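Local coordinates for protein DsbA-like disulfide oxidoreductase (Wolbachia endosymbiont of Drosophila melanogaster, PDB 6EEZ) that probably acts as a trimeric disulfide isomerase of the DsbA-like thioredoxin family, exchanging thiols and disulfides in substrate proteins, at residues A[57-63]-A[178-183]; A[35-41]-A[159-165]; A[48-53]-A[101-107]; A[67-71]-A[96-100]. All coordinates share one frame; numbering follows the deposited sequence.

Contact 1: A[57-63]-A[178-183]; sequences QLINDGK and LRKKVD
With chi1 at -83° and its chain extended from CG to NE, Arg179 reaches across from helix 175-185 to Asp61, whose own CG stands beside its backbone N (chi1 -70°). The guanidinium takes the carboxylate side-on: NE of Arg179 bonds Asp61 OD2 at 2.9 Å and NH2 of Arg179 bonds Asp61 OD1 at 3.2 Å, each oxygen using its syn lone pair. The two planes are twisted 33° apart, so the fork is not flat. A second salt bridge links Lys63 to Asp183; the extended lysine brings NZ to OD1 of Asp183 at 2.9 Å, from above the carboxylate plane. Between these ion pairs and the protein core lies an apolar layer. Leu58 puts CD1 against Arg179 CG at 3.8 Å, while its CD2 meets Leu178 CD1 at 4.0 Å. Lys63 CB rests 3.9 Å from Val182 CG1, and Ile64 touches both Leu58 and Val182. With Leu58, Leu178 and Val182 inside and salt bridges toward solvent, the contact joins two helices lying on the same face of the central sheet, as in the thioredoxin fold.

Contact 2: A[35-41]-A[159-165]; sequences VIAVGFL and TPFLIIG
Phe40 and Phe161 face each other across an antiparallel strand pair in the closely packed, buried part of the contact. Their rings form an offset stack, centroids 4.3 Å apart and planes at 14°, with Phe40 CB also resting over the Phe161 face. Phe161 is placed for this by a chi1 of 68°, which sets CG between backbone N and carbonyl carbon. The same pair is hydrogen-bonded, Phe40 N to Phe161 O at 2.9 Å and Phe161 N to Phe40 O at 3.3 Å. Two residues along, Val38 N bonds Ile163 O at 2.7 Å and Ile163 N returns to Val38 O at 3.0 Å. On the other face of the sheet Leu162 CD1 lies only 3.5 Å from Gly39 CA, a place made available by the missing side chain. Beyond Ala37 the fit relaxes: Val35, Ile36 and Gly165 are partly exposed, Ile36 O stands 3.6 Å from Gly165 N, and Val35 CG1 merely brushes Ile164 CG2. At the other end Pro160, after a cis peptide bond, matches the cis-proline of thioredoxin folds and touches Cys48. Leu150, Val151 and Leu154 of helix 137-154 pack on the Phe40, Phe161 and Ile163 side, Leu178 of helix 175-185 packs on Leu162 and Ile164, and strand 65-70 pairs with the far edge of strand 36-41.

Contact 3: A[48-53]-A[101-107]; sequences CKAIKN and HAALSHK
Lys49 NZ is held among backbone carbonyls: it bonds His106 O at 2.6 Å and also the carbonyl of Tyr43, with Ala103 O 3.2 Å from the same NZ. The bend at chi4 (-50°) swings the ammonium to this place after the extended part of the chain has passed Leu104 O, 3.3 Å from Lys49 CG. Leu104 fills the middle of the contact. Its CD2 lies 3.7 Å from Cys48 O, and its CD1 is 3.6 Å from Lys52 CB, the two side chains sliding past each other in opposite directions. Farther out, Lys52 CE rests 3.5 Å from Ser105 OG, a hydroxyl already donated to His101 O; that carbonyl also accepts from Ser105 N, on its opposite face. His101 NE2 gives a long bond of 3.3 Å to Asn53 OD1, which lies at the ring edge and in its plane, while the donor sits above the amide plane of Asn53 (42°). Cys48 belongs to the Cys45-Cys48 disulfide, so the contact ties the helix carrying it to helix 96-105. The ammonium of Lys49 probably offsets the negative pole at the C-terminal end of helix 96-105.

Contact 4: A[67-71]-A[96-100]; sequences IFRDA and YFDFH
Strand 67-70 and helix 96-100 run with their axes 11.4 Å apart at closest approach and at 50° to each other; even the nearest CA atoms, those of Phe68 and Phe97, are 9.0 Å apart. Long side chains bridge that distance, and Phe68, Tyr96, Phe97 and His100 make an aromatic cluster between the central sheet and the helical part of this DsbA-like fold. Phe68 is its hub, pointing from the strand toward the helix and meeting three rings in different ways. It turns an edge to the face of His100, centroids 4.7 Å apart and planes at 51°. Its CZ comes to the edge of the Phe97 ring, 3.6 Å from CD1 and in the plane of that ring. Against Tyr96 the approach is oblique, with Phe68 CD2 3.6 Å from Tyr96 CE2. Ile59 of helix 52-60 adds an aliphatic side to the cluster, touching both Phe68 and Phe97. Tyr96 leaves its backbone with CG opposite N (chi1 172°), which carries the ring past Phe68 to the buried carboxylate of Asp70. The phenol also has a weak hydrogen bond with the hydroxyl of Tyr43. At the end of the ring, Tyr96 OH donates a short 2.6 Å bond to Asp70 OD2, meeting this oxygen on its syn side and somewhat out of the carboxylate plane.

How the contacts relate
The four contacts are built in and around one mixed sheet within a single thioredoxin-family region. Contact 2 joins two of its strands; contact 4 starts from strand 65-70, the neighbour of strand 36-41, and the centres of contacts 2 and 4 are about 12 Å apart. Contacts 1 and 3 share helix 52-60 but are about 19 Å apart between centres. Contacts 3 and 4, with centres about 11 Å apart, lie on successive parts of helix 96-105. Along the chain contact 4 is nested within the loops closed by the other three, and contact 1 crosses contacts 2 and 3. Contacts 2 and 3 meet where Pro160 CB approaches Cys48 SG at 3.4 Å, so sheet and helices converge at the Cys45-Cys48 disulfide, probably the redox centre.

Contact 1: A[57-63]-A[178-183]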
loop_
_atom_site.group_PDB
_atom_site.type_symbol
_atom_site.label_atom_id
_atom_site.label_comp_id
_atom_site.label_asym_id
_atom_site.label_seq_id
_atom_site.Cartn_x
_atom_site.Cartn_y
_atom_site.Cartn_z
ATOM N N GLN A 57 -9.245 1.820 9.799
ATOM C CA GLN A 57 -10.667 2.052 9.993
ATOM C C GLN A 57 -11.451 1.964 8.681
ATOM O O GLN A 57 -12.550 1.412 8.662
ATOM C CB GLN A 57 -10.892 3.408 10.678
ATOM C CG GLN A 57 -10.473 3.388 12.144
ATOM C CD GLN A 57 -10.537 4.740 12.822
ATOM O OE1 GLN A 57 -10.716 5.763 12.176
ATOM N NE2 GLN A 57 -10.380 4.747 14.140
ATOM N N LEU A 58 -10.886 2.472 7.586
ATOM C CA LEU A 58 -11.582 2.475 6.296
ATOM C C LEU A 58 -11.772 1.056 5.794
ATOM O O LEU A 58 -12.814 0.720 5.232
ATOM C CB LEU A 58 -10.814 3.294 5.266
ATOM C CG LEU A 58 -11.618 3.756 4.046
ATOM C CD1 LEU A 58 -12.670 4.795 4.462
ATOM C CD2 LEU A 58 -10.661 4.316 2.962
ATOM N N ILE A 59 -10.751 0.229 6.013
ATOM C CA ILE A 59 -10.818 -1.201 5.726
ATOM C C ILE A 59 -11.869 -1.905 6.624
ATOM O O ILE A 59 -12.679 -2.693 6.132
ATOM C CB ILE A 59 -9.394 -1.832 5.880
ATOM C CG1 ILE A 59 -8.495 -1.372 4.716
ATOM C CG2 ILE A 59 -9.437 -3.335 5.885
ATOM C CD1 ILE A 59 -7.067 -1.854 4.794
ATOM N N ASN A 60 -11.897 -1.587 7.918
ATOM C CA ASN A 60 -12.754 -2.307 8.865
ATOM C C ASN A 60 -14.227 -1.919 8.713
ATOM O O ASN A 60 -15.103 -2.706 9.056
ATOM C CB ASN A 60 -12.280 -2.069 10.311
ATOM C CG ASN A 60 -12.912 -3.034 11.311
ATOM O OD1 ASN A 60 -13.102 -4.226 11.015
ATOM N ND2 ASN A 60 -13.243 -2.527 12.506
ATOM N N ASP A 61 -14.502 -0.721 8.193
ATOM C CA ASP A 61 -15.863 -0.352 7.754
ATOM C C ASP A 61 -16.572 -1.444 6.924
ATOM O O ASP A 61 -17.795 -1.518 6.916
ATOM C CB ASP A 61 -15.832 0.929 6.912
ATOM C CG ASP A 61 -15.503 2.159 7.725
ATOM O OD1 ASP A 61 -15.339 2.033 8.958
ATOM O OD2 ASP A 61 -15.409 3.251 7.121
ATOM N N GLY A 62 -15.802 -2.259 6.203
ATOM C CA GLY A 62 -16.319 -3.476 5.591
ATOM C C GLY A 62 -16.798 -3.335 4.150
ATOM O O GLY A 62 -17.254 -4.303 3.539
ATOM N N LYS A 63 -16.690 -2.136 3.595
ATOM C CA LYS A 63 -17.364 -1.839 2.334
ATOM C C LYS A 63 -16.496 -1.998 1.087
ATOM O O LYS A 63 -17.022 -2.074 -0.022
ATOM C CB LYS A 63 -17.930 -0.419 2.394
ATOM C CG LYS A 63 -18.993 -0.268 3.467
ATOM C CD LYS A 63 -19.725 1.037 3.348
ATOM C CE LYS A 63 -20.912 1.059 4.298
ATOM N NZ LYS A 63 -21.453 2.435 4.457
ATOM N N LEU A 178 -12.859 10.347 2.608
ATOM C CA LEU A 178 -12.750 9.014 2.063
ATOM C C LEU A 178 -14.042 8.226 2.285
ATOM O O LEU A 178 -14.505 7.531 1.388
ATOM C CB LEU A 178 -11.565 8.286 2.687
ATOM C CG LEU A 178 -10.192 8.954 2.520
ATOM C CD1 LEU A 178 -9.146 8.053 3.159
ATOM C CD2 LEU A 178 -9.796 9.258 1.045
ATOM N N ARG A 179 -14.650 8.366 3.460
ATOM C CA ARG A 179 -15.861 7.593 3.776
ATOM C C ARG A 179 -17.072 8.004 2.926
ATOM O O ARG A 179 -17.865 7.156 2.523
ATOM C CB ARG A 179 -16.215 7.717 5.271
ATOM C CG ARG A 179 -15.440 6.747 6.166
ATOM C CD ARG A 179 -15.791 6.889 7.636
ATOM N NE ARG A 179 -15.240 5.781 8.430
ATOM C CZ ARG A 179 -15.122 5.789 9.759
ATOM N NH1 ARG A 179 -15.508 6.849 10.451
ATOM N NH2 ARG A 179 -14.601 4.744 10.389
ATOM N N LYS A 180 -17.213 9.301 2.685
ATOM C CA LYS A 180 -18.283 9.827 1.850
ATOM C C LYS A 180 -18.131 9.347 0.395
ATOM O O LYS A 180 -19.115 8.983 -0.251
ATOM C CB LYS A 180 -18.296 11.364 1.925
ATOM C CG LYS A 180 -19.301 12.053 0.990
ATOM C CD LYS A 180 -19.439 13.556 1.268
ATOM C CE LYS A 180 -19.063 14.406 0.038
ATOM N NZ LYS A 180 -19.560 15.819 0.126
ATOM N N LYS A 181 -16.901 9.344 -0.119
ATOM C CA LYS A 181 -16.660 8.846 -1.468
ATOM C C LYS A 181 -16.988 7.366 -1.560
ATOM O O LYS A 181 -17.631 6.927 -2.508
ATOM C CB LYS A 181 -15.215 9.078 -1.892
ATOM C CG LYS A 181 -14.889 8.557 -3.289
ATOM C CD LYS A 181 -15.537 9.368 -4.396
ATOM C CE LYS A 181 -15.214 8.737 -5.749
ATOM N NZ LYS A 181 -15.581 9.520 -6.976
ATOM N N VAL A 182 -16.543 6.594 -0.578
ATOM C CA VAL A 182 -16.891 5.173 -0.516
ATOM C C VAL A 182 -18.397 4.933 -0.478
ATOM O O VAL A 182 -18.888 4.001 -1.097
ATOM C CB VAL A 182 -16.276 4.501 0.713
ATOM C CG1 VAL A 182 -16.917 3.111 0.961
ATOM C CG2 VAL A 182 -14.791 4.385 0.548
ATOM N N ASP A 183 -19.129 5.747 0.271
ATOM C CA ASP A 183 -20.578 5.556 0.402
ATOM C C ASP A 183 -21.282 5.942 -0.883
ATOM O O ASP A 183 -22.214 5.275 -1.326
ATOM C CB ASP A 183 -21.148 6.381 1.562
ATOM C CG ASP A 183 -21.011 5.695 2.887
ATOM O OD1 ASP A 183 -20.396 4.605 2.931
ATOM O OD2 ASP A 183 -21.533 6.235 3.890
#

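Contact 2: A[35-41]-A[159-165]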
loop_
_atom_site.group_PDB
_atom_site.type_symbol
_atom_site.label_atom_id
_atom_site.label_comp_id
_atom_site.label_asym_id
_atom_site.label_seq_id
_atom_site.Cartn_x
_atom_site.Cartn_y
_atom_site.Cartn_z
ATOM N N VAL A 35 -16.160 -1.565 -5.020
ATOM C CA VAL A 35 -15.549 -0.335 -4.547
ATOM C C VAL A 35 -14.151 -0.636 -4.031
ATOM O O VAL A 35 -13.972 -1.072 -2.894
ATOM C CB VAL A 35 -16.388 0.328 -3.446
ATOM C CG1 VAL A 35 -15.790 1.676 -3.050
ATOM C CG2 VAL A 35 -17.828 0.499 -3.921
ATOM N N ILE A 36 -13.171 -0.397 -4.886
ATOM C CA ILE A 36 -11.807 -0.809 -4.651
ATOM C C ILE A 36 -10.918 0.406 -4.396
ATOM O O ILE A 36 -10.842 1.321 -5.221
ATOM C CB ILE A 36 -11.289 -1.611 -5.858
ATOM C CG1 ILE A 36 -12.199 -2.825 -6.089
ATOM C CG2 ILE A 36 -9.841 -2.014 -5.692
ATOM C CD1 ILE A 36 -11.915 -3.574 -7.347
ATOM N N ALA A 37 -10.269 0.421 -3.240
ATOM C CA ALA A 37 -9.310 1.462 -2.929
ATOM C C ALA A 37 -7.906 0.934 -3.196
ATOM O O ALA A 37 -7.640 -0.248 -2.979
ATOM C CB ALA A 37 -9.461 1.901 -1.492
ATOM N N VAL A 38 -7.015 1.796 -3.685
ATOM C CA VAL A 38 -5.630 1.415 -3.937
ATOM C C VAL A 38 -4.675 2.432 -3.312
ATOM O O VAL A 38 -4.585 3.581 -3.763
ATOM C CB VAL A 38 -5.349 1.288 -5.438
ATOM C CG1 VAL A 38 -4.011 0.628 -5.661
ATOM C CG2 VAL A 38 -6.479 0.501 -6.150
ATOM N N GLY A 39 -3.965 2.003 -2.263
ATOM C CA GLY A 39 -3.159 2.910 -1.453
ATOM C C GLY A 39 -1.697 2.793 -1.826
ATOM O O GLY A 39 -1.210 1.682 -2.023
ATOM N N PHE A 40 -1.024 3.939 -1.964
ATOM C CA PHE A 40 0.408 4.001 -2.313
ATOM C C PHE A 40 1.195 4.633 -1.177
ATOM O O PHE A 40 0.967 5.790 -0.851
ATOM C CB PHE A 40 0.628 4.795 -3.604
ATOM C CG PHE A 40 0.029 4.156 -4.830
ATOM C CD1 PHE A 40 -1.314 4.308 -5.115
ATOM C CD2 PHE A 40 0.817 3.409 -5.696
ATOM C CE1 PHE A 40 -1.870 3.738 -6.251
ATOM C CE2 PHE A 40 0.281 2.828 -6.815
ATOM C CZ PHE A 40 -1.079 2.998 -7.103
ATOM N N LEU A 41 2.122 3.868 -0.593
ATOM C CA LEU A 41 2.794 4.232 0.666
ATOM C C LEU A 41 4.297 3.915 0.667
ATOM O O LEU A 41 4.748 2.952 0.060
ATOM C CB LEU A 41 2.128 3.505 1.854
ATOM C CG LEU A 41 0.997 4.254 2.591
ATOM C CD1 LEU A 41 -0.366 4.425 1.796
ATOM C CD2 LEU A 41 0.739 3.597 3.947
ATOM N N THR A 159 4.447 10.302 -1.852
ATOM C CA THR A 159 3.465 9.543 -1.067
ATOM C C THR A 159 3.052 10.310 0.200
ATOM O O THR A 159 3.774 11.196 0.662
ATOM C CB THR A 159 4.012 8.137 -0.650
ATOM O OG1 THR A 159 5.195 8.276 0.139
ATOM C CG2 THR A 159 4.333 7.314 -1.873
ATOM N N PRO A 160 1.892 9.950 0.774
ATOM C CA PRO A 160 0.989 8.909 0.267
ATOM C C PRO A 160 -0.016 9.469 -0.710
ATOM O O PRO A 160 -0.184 10.686 -0.761
ATOM C CB PRO A 160 0.272 8.427 1.521
ATOM C CG PRO A 160 0.115 9.690 2.307
ATOM C CD PRO A 160 1.374 10.512 2.032
ATOM N N PHE A 161 -0.708 8.571 -1.412
ATOM C CA PHE A 161 -1.907 8.949 -2.133
ATOM C C PHE A 161 -2.758 7.716 -2.273
ATOM O O PHE A 161 -2.251 6.588 -2.147
ATOM C CB PHE A 161 -1.610 9.604 -3.507
ATOM C CG PHE A 161 -1.007 8.685 -4.539
ATOM C CD1 PHE A 161 -1.814 7.979 -5.410
ATOM C CD2 PHE A 161 0.363 8.592 -4.698
ATOM C CE1 PHE A 161 -1.270 7.163 -6.390
ATOM C CE2 PHE A 161 0.911 7.776 -5.678
ATOM C CZ PHE A 161 0.095 7.066 -6.523
ATOM N N LEU A 162 -4.051 7.956 -2.490
ATOM C CA LEU A 162 -5.051 6.907 -2.508
ATOM C C LEU A 162 -6.052 7.082 -3.653
ATOM O O LEU A 162 -6.663 8.140 -3.850
ATOM C CB LEU A 162 -5.779 6.878 -1.161
ATOM C CG LEU A 162 -6.888 5.849 -0.934
ATOM C CD1 LEU A 162 -6.312 4.453 -1.020
ATOM C CD2 LEU A 162 -7.553 6.054 0.423
ATOM N N ILE A 163 -6.199 6.012 -4.412
ATOM C CA ILE A 163 -7.200 5.924 -5.450
ATOM C C ILE A 163 -8.410 5.195 -4.935
ATOM O O ILE A 163 -8.299 4.084 -4.438
ATOM C CB ILE A 163 -6.663 5.179 -6.678
ATOM C CG1 ILE A 163 -5.459 5.912 -7.247
ATOM C CG2 ILE A 163 -7.769 5.001 -7.732
ATOM C CD1 ILE A 163 -4.792 5.141 -8.388
ATOM N N ILE A 164 -9.569 5.817 -5.058
ATOM C CA ILE A 164 -10.832 5.107 -4.869
ATOM C C ILE A 164 -11.720 5.363 -6.081
ATOM O O ILE A 164 -12.083 6.502 -6.343
ATOM C CB ILE A 164 -11.580 5.572 -3.605
ATOM C CG1 ILE A 164 -10.671 5.526 -2.369
ATOM C CG2 ILE A 164 -12.818 4.746 -3.406
ATOM C CD1 ILE A 164 -11.322 6.142 -1.095
ATOM N N GLY A 165 -12.100 4.298 -6.779
ATOM C CA GLY A 165 -12.972 4.417 -7.926
ATOM C C GLY A 165 -12.286 5.234 -9.023
ATOM O O GLY A 165 -11.235 4.826 -9.516
#

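Contact 3: A[48-53]-A[101-107]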
loop_
_atom_site.group_PDB
_atom_site.type_symbol
_atom_site.label_atom_id
_atom_site.label_comp_id
_atom_site.label_asym_id
_atom_site.label_seq_id
_atom_site.Cartn_x
_atom_site.Cartn_y
_atom_site.Cartn_z
ATOM N N CYS A 48 2.613 8.951 5.640
ATOM C CA CYS A 48 2.176 7.570 5.460
ATOM C C CYS A 48 1.989 6.928 6.836
ATOM O O CYS A 48 1.010 6.242 7.077
ATOM C CB CYS A 48 3.169 6.753 4.619
ATOM S SG CYS A 48 3.165 7.115 2.817
ATOM N N LYS A 49 2.933 7.167 7.736
ATOM C CA LYS A 49 2.843 6.654 9.099
ATOM C C LYS A 49 1.589 7.174 9.813
ATOM O O LYS A 49 0.930 6.430 10.518
ATOM C CB LYS A 49 4.099 7.037 9.921
ATOM C CG LYS A 49 5.379 6.284 9.571
ATOM C CD LYS A 49 6.514 6.597 10.572
ATOM C CE LYS A 49 7.820 5.902 10.193
ATOM N NZ LYS A 49 7.671 4.425 9.909
ATOM N N ALA A 50 1.257 8.449 9.626
ATOM C CA ALA A 50 0.201 9.081 10.415
ATOM C C ALA A 50 -1.216 8.645 10.015
ATOM O O ALA A 50 -2.145 8.767 10.808
ATOM C CB ALA A 50 0.320 10.574 10.311
ATOM N N ILE A 51 -1.385 8.144 8.796
ATOM C CA ILE A 51 -2.720 7.764 8.311
ATOM C C ILE A 51 -2.973 6.273 8.484
ATOM O O ILE A 51 -3.956 5.758 7.977
ATOM C CB ILE A 51 -2.931 8.131 6.799
ATOM C CG1 ILE A 51 -1.942 7.394 5.878
ATOM C CG2 ILE A 51 -2.791 9.599 6.647
ATOM C CD1 ILE A 51 -2.295 7.458 4.317
ATOM N N LYS A 52 -2.087 5.588 9.204
ATOM C CA LYS A 52 -2.152 4.137 9.296
ATOM C C LYS A 52 -3.500 3.682 9.879
ATOM O O LYS A 52 -4.028 2.634 9.492
ATOM C CB LYS A 52 -0.979 3.602 10.133
ATOM C CG LYS A 52 -0.968 4.060 11.568
ATOM C CD LYS A 52 0.292 3.583 12.291
ATOM C CE LYS A 52 0.258 3.968 13.787
ATOM N NZ LYS A 52 0.346 5.451 13.948
ATOM N N ASN A 53 -4.069 4.501 10.759
ATOM C CA ASN A 53 -5.331 4.175 11.417
ATOM C C ASN A 53 -6.536 4.652 10.631
ATOM O O ASN A 53 -7.645 4.153 10.823
ATOM C CB ASN A 53 -5.350 4.762 12.824
ATOM C CG ASN A 53 -4.517 3.948 13.786
ATOM O OD1 ASN A 53 -4.461 2.717 13.684
ATOM N ND2 ASN A 53 -3.846 4.621 14.724
ATOM N N HIS A 101 1.215 -2.605 9.230
ATOM C CA HIS A 101 0.805 -1.676 10.271
ATOM C C HIS A 101 1.932 -1.470 11.287
ATOM O O HIS A 101 2.137 -0.353 11.794
ATOM C CB HIS A 101 -0.460 -2.181 10.977
ATOM C CG HIS A 101 -1.133 -1.141 11.807
ATOM N ND1 HIS A 101 -1.011 -1.091 13.178
ATOM C CD2 HIS A 101 -1.919 -0.095 11.459
ATOM C CE1 HIS A 101 -1.700 -0.063 13.639
ATOM N NE2 HIS A 101 -2.263 0.556 12.618
ATOM N N ALA A 102 2.664 -2.540 11.583
ATOM C CA ALA A 102 3.827 -2.420 12.461
ATOM C C ALA A 102 4.901 -1.548 11.824
ATOM O O ALA A 102 5.546 -0.775 12.511
ATOM C CB ALA A 102 4.400 -3.788 12.801
ATOM N N ALA A 103 5.104 -1.670 10.515
ATOM C CA ALA A 103 6.124 -0.872 9.853
ATOM C C ALA A 103 5.746 0.607 9.931
ATOM O O ALA A 103 6.593 1.468 10.202
ATOM C CB ALA A 103 6.298 -1.310 8.419
ATOM N N LEU A 104 4.472 0.898 9.703
ATOM C CA LEU A 104 3.977 2.261 9.842
ATOM C C LEU A 104 4.052 2.750 11.296
ATOM O O LEU A 104 4.189 3.951 11.544
ATOM C CB LEU A 104 2.552 2.357 9.328
ATOM C CG LEU A 104 2.419 2.222 7.806
ATOM C CD1 LEU A 104 0.932 2.275 7.404
ATOM C CD2 LEU A 104 3.242 3.298 7.043
ATOM N N SER A 105 3.979 1.823 12.254
ATOM C CA SER A 105 4.049 2.192 13.670
ATOM C C SER A 105 5.502 2.376 14.137
ATOM O O SER A 105 5.770 3.035 15.132
ATOM C CB SER A 105 3.347 1.131 14.523
ATOM O OG SER A 105 1.998 0.989 14.115
ATOM N N HIS A 106 6.432 1.790 13.394
ATOM C CA HIS A 106 7.865 1.902 13.655
ATOM C C HIS A 106 8.332 3.343 13.463
ATOM O O HIS A 106 8.459 3.808 12.330
ATOM C CB HIS A 106 8.606 0.943 12.720
ATOM C CG HIS A 106 10.087 0.906 12.912
ATOM N ND1 HIS A 106 10.901 1.980 12.630
ATOM C CD2 HIS A 106 10.906 -0.096 13.304
ATOM C CE1 HIS A 106 12.155 1.650 12.870
ATOM N NE2 HIS A 106 12.186 0.396 13.285
ATOM N N LYS A 107 8.585 4.050 14.559
ATOM C CA LYS A 107 8.798 5.496 14.486
ATOM C C LYS A 107 10.171 5.925 13.924
ATOM O O LYS A 107 10.233 6.815 13.057
ATOM C CB LYS A 107 8.591 6.122 15.867
ATOM C CG LYS A 107 8.848 7.624 15.876
ATOM C CD LYS A 107 8.251 8.324 17.094
ATOM C CE LYS A 107 8.704 9.784 17.177
ATOM N NZ LYS A 107 10.175 9.909 17.431
#

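Contact 4: A[67-71]-A[96-100]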
loop_
_atom_site.group_PDB
_atom_site.type_symbol
_atom_site.label_atom_id
_atom_site.label_comp_id
_atom_site.label_asym_id
_atom_site.label_seq_id
_atom_site.Cartn_x
_atom_site.Cartn_y
_atom_site.Cartn_z
ATOM N N ILE A 67 -6.303 -2.410 -1.783
ATOM C CA ILE A 67 -5.063 -2.958 -2.319
ATOM C C ILE A 67 -3.889 -2.111 -1.827
ATOM O O ILE A 67 -3.985 -0.892 -1.792
ATOM C CB ILE A 67 -5.104 -2.992 -3.854
ATOM C CG1 ILE A 67 -6.268 -3.858 -4.302
ATOM C CG2 ILE A 67 -3.783 -3.494 -4.443
ATOM C CD1 ILE A 67 -6.516 -3.832 -5.774
ATOM N N PHE A 68 -2.795 -2.767 -1.446
ATOM C CA PHE A 68 -1.599 -2.098 -0.901
ATOM C C PHE A 68 -0.493 -2.075 -1.936
ATOM O O PHE A 68 -0.019 -3.133 -2.377
ATOM C CB PHE A 68 -1.087 -2.800 0.357
ATOM C CG PHE A 68 -2.093 -2.853 1.477
ATOM C CD1 PHE A 68 -2.278 -1.766 2.322
ATOM C CD2 PHE A 68 -2.855 -3.990 1.678
ATOM C CE1 PHE A 68 -3.209 -1.809 3.364
ATOM C CE2 PHE A 68 -3.797 -4.047 2.727
ATOM C CZ PHE A 68 -3.970 -2.942 3.558
ATOM N N ARG A 69 -0.103 -0.863 -2.338
ATOM C CA ARG A 69 1.042 -0.680 -3.220
ATOM C C ARG A 69 2.231 -0.100 -2.497
ATOM O O ARG A 69 2.250 1.065 -2.136
ATOM C CB ARG A 69 0.666 0.215 -4.382
ATOM C CG ARG A 69 -0.283 -0.470 -5.302
ATOM C CD ARG A 69 0.331 -1.758 -5.803
ATOM N NE ARG A 69 -0.268 -2.111 -7.067
ATOM C CZ ARG A 69 0.257 -1.901 -8.265
ATOM N NH1 ARG A 69 1.456 -1.378 -8.413
ATOM N NH2 ARG A 69 -0.430 -2.273 -9.322
ATOM N N ASP A 70 3.218 -0.959 -2.289
ATOM C CA ASP A 70 4.451 -0.588 -1.624
ATOM C C ASP A 70 5.300 0.173 -2.626
ATOM O O ASP A 70 5.784 -0.415 -3.596
ATOM C CB ASP A 70 5.168 -1.837 -1.103
ATOM C CG ASP A 70 4.492 -2.418 0.122
ATOM O OD1 ASP A 70 4.536 -1.770 1.189
ATOM O OD2 ASP A 70 3.888 -3.502 0.016
ATOM N N ALA A 71 5.447 1.475 -2.404
ATOM C CA ALA A 71 6.130 2.353 -3.368
ATOM C C ALA A 71 7.256 3.094 -2.683
ATOM O O ALA A 71 7.174 4.304 -2.472
ATOM C CB ALA A 71 5.155 3.326 -3.984
ATOM N N TYR A 96 0.306 -9.992 6.091
ATOM C CA TYR A 96 0.837 -8.833 5.396
ATOM C C TYR A 96 0.382 -7.545 6.086
ATOM O O TYR A 96 1.197 -6.661 6.308
ATOM C CB TYR A 96 0.436 -8.792 3.915
ATOM C CG TYR A 96 0.839 -7.473 3.295
ATOM C CD1 TYR A 96 2.109 -7.285 2.789
ATOM C CD2 TYR A 96 -0.030 -6.402 3.290
ATOM C CE1 TYR A 96 2.492 -6.080 2.265
ATOM C CE2 TYR A 96 0.338 -5.207 2.776
ATOM C CZ TYR A 96 1.589 -5.039 2.254
ATOM O OH TYR A 96 1.916 -3.804 1.741
ATOM N N PHE A 97 -0.898 -7.431 6.429
ATOM C CA PHE A 97 -1.358 -6.203 7.064
ATOM C C PHE A 97 -0.670 -5.973 8.417
ATOM O O PHE A 97 -0.472 -4.818 8.832
ATOM C CB PHE A 97 -2.877 -6.198 7.255
ATOM C CG PHE A 97 -3.400 -4.908 7.852
ATOM C CD1 PHE A 97 -3.696 -3.815 7.034
ATOM C CD2 PHE A 97 -3.569 -4.782 9.236
ATOM C CE1 PHE A 97 -4.163 -2.634 7.573
ATOM C CE2 PHE A 97 -4.023 -3.600 9.789
ATOM C CZ PHE A 97 -4.331 -2.522 8.958
ATOM N N ASP A 98 -0.317 -7.061 9.104
ATOM C CA ASP A 98 0.348 -6.954 10.404
ATOM C C ASP A 98 1.753 -6.399 10.267
ATOM O O ASP A 98 2.181 -5.569 11.067
ATOM C CB ASP A 98 0.399 -8.312 11.097
ATOM C CG ASP A 98 -0.961 -8.796 11.484
ATOM O OD1 ASP A 98 -1.865 -7.952 11.635
ATOM O OD2 ASP A 98 -1.125 -10.015 11.655
ATOM N N PHE A 99 2.474 -6.857 9.252
ATOM C CA PHE A 99 3.770 -6.277 8.971
ATOM C C PHE A 99 3.556 -4.822 8.578
ATOM O O PHE A 99 4.217 -3.935 9.102
ATOM C CB PHE A 99 4.504 -7.032 7.868
ATOM C CG PHE A 99 5.882 -6.507 7.622
ATOM C CD1 PHE A 99 6.952 -6.978 8.365
ATOM C CD2 PHE A 99 6.103 -5.495 6.697
ATOM C CE1 PHE A 99 8.220 -6.477 8.167
ATOM C CE2 PHE A 99 7.375 -4.984 6.491
ATOM C CZ PHE A 99 8.435 -5.480 7.229
ATOM N N HIS A 100 2.611 -4.592 7.671
ATOM C CA HIS A 100 2.295 -3.257 7.169
ATOM C C HIS A 100 2.096 -2.257 8.298
ATOM O O HIS A 100 2.722 -1.196 8.322
ATOM C CB HIS A 100 1.032 -3.322 6.295
ATOM C CG HIS A 100 0.458 -1.988 5.919
ATOM N ND1 HIS A 100 0.750 -1.361 4.722
ATOM C CD2 HIS A 100 -0.420 -1.179 6.557
ATOM C CE1 HIS A 100 0.082 -0.227 4.638
ATOM N NE2 HIS A 100 -0.638 -0.087 5.740
#